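Local coordinates for protein succinylglutamate desuccinylase/aspartoacylase (Shewanella frigidimarina, PDB 3LWU) that binds a zinc ion and is probably a hydrolase of the succinylglutamate desuccinylase/aspartoacylase family, acting on ester bonds, at residues T78-G82 with Y83-G87; H172-A175 with V176-A180; Y206-D209 with A210-F213. All blocks are in the same frame, centred on the assembly; numbering follows the deposited sequence. Where two conformers were deposited one is given.

Contact 1. Residues T78-G82 with Y83-G87; sequences TLLEG and YQVLG
Leu80 and Tyr83 close a type I beta turn where the chain leaves helix 68-80 and runs on toward strand 89-92. The hydrogen bond of the turn goes from Tyr83 N to Leu80 O, over 3.2 Å. One step earlier, Gly82 N bonds to Leu79 O at 2.9 Å. Leu80 O and Tyr83 O also come close together. Both are acceptors, and Lys22 NZ bonds to each of them, so one ammonium group bridges the ends of the turn. The Glu81 carboxylate is bonded to Thr21 OG1, to Lys22 N and to Tyr346 OH of the second subunit, which brings the turn to the subunit interface.

The aromatic contact is made by Tyr83. Its CG stands anti to its own carbonyl carbon (chi1 -70°), which swings the ring back alongside the end of the helix. CD2 comes to 3.2 Å from Leu79 O. CE2 lies 4.0 Å from Leu79 CB. Leu80 CA is at the ring edge, near its plane. Leu282 of helix 271-287 touches Leu79, Leu80 and Tyr83, so the turn packs on that helix.

The apolar contact is made by Leu80 and Val85. Both are buried, and their side chains cross at about a right angle. A single methyl from each does the touching: Leu80 CD2 meets Val85 CG2 at 4.2 Å.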
# COMPACT_ATOMS: atom_id res chain seq x y z
N THR A 78 4.09 17.41 31.38
CA THR A 78 3.81 18.81 31.76
C THR A 78 3.29 18.85 33.19
O THR A 78 3.75 19.66 33.99
CB THR A 78 2.82 19.46 30.78
OG1 THR A 78 3.36 19.34 29.45
CG2 THR A 78 2.53 20.95 31.09
N LEU A 79 2.37 17.95 33.53
CA LEU A 79 1.85 17.89 34.89
C LEU A 79 2.94 17.45 35.84
O LEU A 79 3.12 18.06 36.89
CB LEU A 79 0.64 16.94 34.98
CG LEU A 79 -0.66 17.42 34.29
CD1 LEU A 79 -1.66 16.28 34.21
CD2 LEU A 79 -1.27 18.67 34.97
N LEU A 80 3.70 16.42 35.47
CA LEU A 80 4.73 15.92 36.36
C LEU A 80 5.81 16.96 36.74
O LEU A 80 6.44 16.81 37.80
CB LEU A 80 5.37 14.66 35.81
CG LEU A 80 4.49 13.40 35.81
CD1 LEU A 80 5.12 12.35 34.87
CD2 LEU A 80 4.29 12.86 37.24
N GLU A 81 6.00 18.00 35.93
CA GLU A 81 6.94 19.05 36.29
C GLU A 81 6.57 19.67 37.64
O GLU A 81 7.44 20.13 38.33
CB GLU A 81 7.01 20.20 35.24
CG GLU A 81 7.37 19.79 33.81
CD GLU A 81 8.69 19.03 33.65
OE1 GLU A 81 9.55 19.07 34.56
OE2 GLU A 81 8.86 18.38 32.59
N GLY A 82 5.28 19.63 38.00
CA GLY A 82 4.78 20.18 39.28
C GLY A 82 4.40 19.20 40.39
O GLY A 82 3.91 19.63 41.42
N TYR A 83 4.61 17.90 40.20
CA TYR A 83 4.34 16.91 41.23
C TYR A 83 5.67 16.34 41.70
O TYR A 83 6.65 16.34 40.95
CB TYR A 83 3.44 15.79 40.71
CG TYR A 83 2.03 16.24 40.46
CD1 TYR A 83 1.15 16.42 41.51
CD2 TYR A 83 1.56 16.51 39.18
CE1 TYR A 83 -0.14 16.84 41.31
CE2 TYR A 83 0.24 16.97 38.98
CZ TYR A 83 -0.58 17.12 40.06
OH TYR A 83 -1.85 17.56 39.95
N GLN A 84 5.72 15.91 42.96
CA GLN A 84 6.92 15.27 43.46
C GLN A 84 6.93 13.78 43.11
O GLN A 84 6.08 13.01 43.60
CB GLN A 84 7.02 15.46 44.97
CG GLN A 84 8.19 14.73 45.56
CD GLN A 84 8.48 15.20 46.95
OE1 GLN A 84 7.75 14.90 47.91
NE2 GLN A 84 9.56 15.96 47.08
N VAL A 85 7.91 13.38 42.29
CA VAL A 85 8.00 12.04 41.79
C VAL A 85 8.80 11.19 42.79
O VAL A 85 9.97 11.45 43.05
CB VAL A 85 8.65 12.02 40.38
CG1 VAL A 85 8.70 10.60 39.82
CG2 VAL A 85 7.84 12.92 39.39
N LEU A 86 8.14 10.19 43.35
CA LEU A 86 8.77 9.31 44.34
C LEU A 86 9.42 8.10 43.65
O LEU A 86 10.52 7.69 44.03
CB LEU A 86 7.76 8.85 45.38
CG LEU A 86 7.07 9.97 46.18
CD1 LEU A 86 6.02 9.36 47.14
CD2 LEU A 86 8.08 10.84 46.95
N GLY A 87 8.74 7.56 42.64
CA GLY A 87 9.26 6.41 41.92
C GLY A 87 9.63 6.77 40.50
O GLY A 87 9.04 7.68 39.92

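Contact 2. Residues H172-A175 with V176-A180; sequences HRLA and VNLQA
Val176 N reaches back one turn to His172 O, with 2.9 Å between N and O. The side chain of Val176 presses on the same oxygen: CG2, placed beside its own backbone N, lies 3.2 Å from His172 O.

Asn177 N bonds to Arg173 O at 3.1 Å. The side chains of Asn177 and Arg173 lie side by side and point the same way.

Leu178 N bonds to Leu174 O, again at 3.1 Å. These i to i+4 bonds are those of a regular alpha helix, here the middle of helix 170-182, which leads into the strand carrying the zinc ligand His192. One turn apart, Leu174 and Leu178 form an apolar ridge, with their CD1 methyls 4.0 Å apart. Leu174 gets there with CG anti to its backbone N (chi1 169°). Leu174 packs on Val30 of strand 24-32, and Leu178 on Tyr57 and Gln59 of strand 56-60, with the side chain of Leu178 about 9 Å from that of His192.

Gln179 N bonds to Ala175 O at 2.9 Å. Gln179 is buried, but its amide is satisfied at both ends: OE1 accepts from Phe125 N, and NE2 is hydrogen-bonded to His183 NE2.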
# COMPACT_ATOMS: atom_id res chain seq x y z
N HIS A 172 9.96 -8.32 15.89
CA HIS A 172 10.43 -8.92 17.15
C HIS A 172 11.56 -8.06 17.78
O HIS A 172 11.65 -7.92 19.01
CB HIS A 172 10.92 -10.37 16.95
CG HIS A 172 9.83 -11.40 16.85
ND1 HIS A 172 9.94 -12.54 16.07
CD2 HIS A 172 8.64 -11.51 17.49
CE1 HIS A 172 8.85 -13.27 16.19
NE2 HIS A 172 8.04 -12.67 17.05
N ARG A 173 12.43 -7.50 16.96
CA ARG A 173 13.49 -6.65 17.52
C ARG A 173 12.92 -5.39 18.19
O ARG A 173 13.34 -5.04 19.28
CB ARG A 173 14.51 -6.24 16.47
CG ARG A 173 15.56 -5.26 16.97
CD ARG A 173 16.58 -5.04 15.84
NE ARG A 173 17.44 -6.21 15.69
CZ ARG A 173 18.45 -6.52 16.50
NH1 ARG A 173 18.80 -5.75 17.52
NH2 ARG A 173 19.14 -7.59 16.26
N LEU A 174 12.01 -4.73 17.51
CA LEU A 174 11.28 -3.61 18.11
C LEU A 174 10.66 -4.04 19.47
O LEU A 174 10.92 -3.41 20.50
CB LEU A 174 10.19 -3.11 17.15
CG LEU A 174 9.20 -2.11 17.79
CD1 LEU A 174 9.87 -0.80 18.13
CD2 LEU A 174 8.03 -1.92 16.88
N ALA A 175 9.89 -5.12 19.44
CA ALA A 175 9.08 -5.53 20.58
C ALA A 175 9.99 -5.87 21.76
O ALA A 175 9.75 -5.38 22.87
CB ALA A 175 8.18 -6.68 20.20
N VAL A 176 11.06 -6.62 21.50
CA VAL A 176 12.01 -7.00 22.51
C VAL A 176 12.68 -5.78 23.19
O VAL A 176 12.83 -5.76 24.42
CB VAL A 176 13.06 -7.98 21.94
CG1 VAL A 176 14.26 -8.09 22.83
CG2 VAL A 176 12.43 -9.33 21.76
N ASN A 177 13.09 -4.78 22.40
CA ASN A 177 13.74 -3.59 22.96
C ASN A 177 12.78 -2.84 23.89
O ASN A 177 13.16 -2.35 24.95
CB ASN A 177 14.17 -2.65 21.83
CG ASN A 177 15.54 -2.96 21.29
OD1 ASN A 177 15.70 -3.41 20.14
ND2 ASN A 177 16.53 -2.70 22.08
N LEU A 178 11.51 -2.76 23.50
CA LEU A 178 10.51 -2.11 24.35
C LEU A 178 10.25 -2.91 25.62
O LEU A 178 10.10 -2.35 26.70
CB LEU A 178 9.21 -1.88 23.60
CG LEU A 178 9.32 -0.97 22.35
CD1 LEU A 178 7.97 -0.86 21.66
CD2 LEU A 178 9.90 0.43 22.64
N GLN A 179 10.19 -4.23 25.48
CA GLN A 179 9.81 -5.13 26.54
C GLN A 179 10.90 -5.15 27.61
O GLN A 179 10.59 -5.23 28.83
CB GLN A 179 9.57 -6.53 25.94
CG GLN A 179 9.05 -7.59 26.90
CD GLN A 179 8.65 -8.92 26.22
OE1 GLN A 179 8.37 -8.98 25.02
NE2 GLN A 179 8.60 -9.98 27.01
N ALA A 180 12.16 -5.09 27.17
CA ALA A 180 13.32 -5.06 28.08
C ALA A 180 13.20 -3.89 29.05
O ALA A 180 13.47 -4.04 30.23
CB ALA A 180 14.62 -4.95 27.32

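Contact 3. Residues Y206-D209 with A210-F213; sequences YDID and AARF
Ala210 N bonds to Asp207 O and Ala211 N to Ile208 O, each over 2.9 Å, so the backbone is wound by successive i to i+3 bonds. After a gap at Arg212, Phe213 N bonds to Ala210 O. The segment lies in the loop between strands 196-204 and 218-222.

Ile208 CD1 meets Ala211 CB at 4.2 Å, and both side chains pack on Thr219 of strand 218-222. Asp207 OD1 lies 3.8 Å from Ala210 CB, and this pair packs on Phe259 of strand 257-263. The other carboxylate oxygen, Asp207 OD2, bonds to Ser257 OG.

In the conformer given, Asp209 and Arg212 make a salt bridge, though its geometry is doubtful. Asp209 OD1 comes to the edge of the guanidinium, near its plane, and the carboxylate is turned 73° against it. The modelled OD1 to NH1 distance of 2.4 Å is too short to trust, and Asp209 has a second conformer. The bond from NH2 to OD1 is weak. Phe213 CE2 lies 3.6 Å above the guanidinium plane of Arg212, over its centre.

The ion pair, if real, is local, with one edge carbon of Phe213, CE2, over the guanidinium. Asp209 is exposed, so water probably weakens the attraction.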
# COMPACT_ATOMS: atom_id res chain seq x y z
N TYR A 206 -6.91 -9.91 37.91
CA TYR A 206 -6.35 -9.71 39.24
C TYR A 206 -6.25 -8.25 39.66
O TYR A 206 -6.05 -7.98 40.83
CB TYR A 206 -4.97 -10.40 39.42
CG TYR A 206 -3.81 -9.71 38.70
CD1 TYR A 206 -3.11 -8.64 39.30
CD2 TYR A 206 -3.40 -10.14 37.42
CE1 TYR A 206 -2.02 -8.01 38.60
CE2 TYR A 206 -2.33 -9.55 36.74
CZ TYR A 206 -1.64 -8.49 37.31
OH TYR A 206 -0.60 -7.91 36.59
N ASP A 207 -6.39 -7.32 38.73
CA ASP A 207 -6.14 -5.91 38.99
C ASP A 207 -7.33 -5.04 38.66
O ASP A 207 -7.20 -3.86 38.39
CB ASP A 207 -4.93 -5.46 38.18
CG ASP A 207 -4.00 -4.54 38.97
OD1 ASP A 207 -4.35 -4.05 40.09
OD2 ASP A 207 -2.88 -4.32 38.46
N ILE A 208 -8.52 -5.62 38.72
CA ILE A 208 -9.73 -4.92 38.34
C ILE A 208 -9.94 -3.68 39.21
O ILE A 208 -10.44 -2.67 38.74
CB ILE A 208 -10.96 -5.89 38.37
CG1 ILE A 208 -12.16 -5.25 37.65
CG2 ILE A 208 -11.32 -6.32 39.81
CD1 ILE A 208 -11.83 -4.75 36.17
N ASP A 209 -9.48 -3.77 40.46
CA ASP A 209 -9.46 -2.65 41.42
C ASP A 209 -8.86 -1.37 40.84
O ASP A 209 -9.29 -0.24 41.12
CB ASP A 209 -8.61 -3.07 42.64
CG ASP A 209 -8.44 -1.96 43.66
OD1 ASP A 209 -9.38 -1.78 44.47
OD2 ASP A 209 -7.39 -1.28 43.67
N ALA A 210 -7.81 -1.55 40.05
CA ALA A 210 -7.15 -0.40 39.47
C ALA A 210 -8.02 0.37 38.45
O ALA A 210 -7.77 1.56 38.21
CB ALA A 210 -5.85 -0.84 38.82
N ALA A 211 -8.99 -0.30 37.83
CA ALA A 211 -9.75 0.32 36.75
C ALA A 211 -10.47 1.59 37.20
O ALA A 211 -10.59 2.53 36.41
CB ALA A 211 -10.75 -0.67 36.11
N ARG A 212 -10.88 1.67 38.45
CA ARG A 212 -11.63 2.85 38.90
C ARG A 212 -10.82 4.17 39.01
O ARG A 212 -11.39 5.26 39.25
CB ARG A 212 -12.39 2.54 40.22
CG ARG A 212 -11.54 2.25 41.42
CD ARG A 212 -12.36 2.14 42.71
NE ARG A 212 -11.48 2.21 43.88
CZ ARG A 212 -10.70 1.21 44.29
NH1 ARG A 212 -10.70 0.05 43.64
NH2 ARG A 212 -9.90 1.36 45.35
N PHE A 213 -9.49 4.08 38.84
CA PHE A 213 -8.64 5.26 38.97
C PHE A 213 -8.42 5.98 37.66
O PHE A 213 -8.25 7.21 37.65
CB PHE A 213 -7.31 4.89 39.62
CG PHE A 213 -7.45 4.46 41.05
CD1 PHE A 213 -7.51 5.40 42.06
CD2 PHE A 213 -7.61 3.12 41.38
CE1 PHE A 213 -7.68 5.03 43.37
CE2 PHE A 213 -7.77 2.73 42.69
CZ PHE A 213 -7.81 3.70 43.69

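In the fold
From the N terminus, the three contacts follow in series; none nests in or crosses another. Each lies in one continuous stretch: contact 1 closes a turn, contact 2 is within a helix and contact 3 is in a loop. Contact 1 turns the chain out of helix 68-80, which follows the zinc ligands His63 and Glu66, toward strand 89-92. Contact 2 is a stretch of helix 170-182, just before strand 187-194 and the third ligand, His192. Contact 3 winds the loop between strands 196-204 and 218-222. Contacts 2 and 3 lie on opposite sides of the chain's centre. Contacts 1 and 3 both pack on helix 271-287, though their nearest atoms are about 12 Å apart.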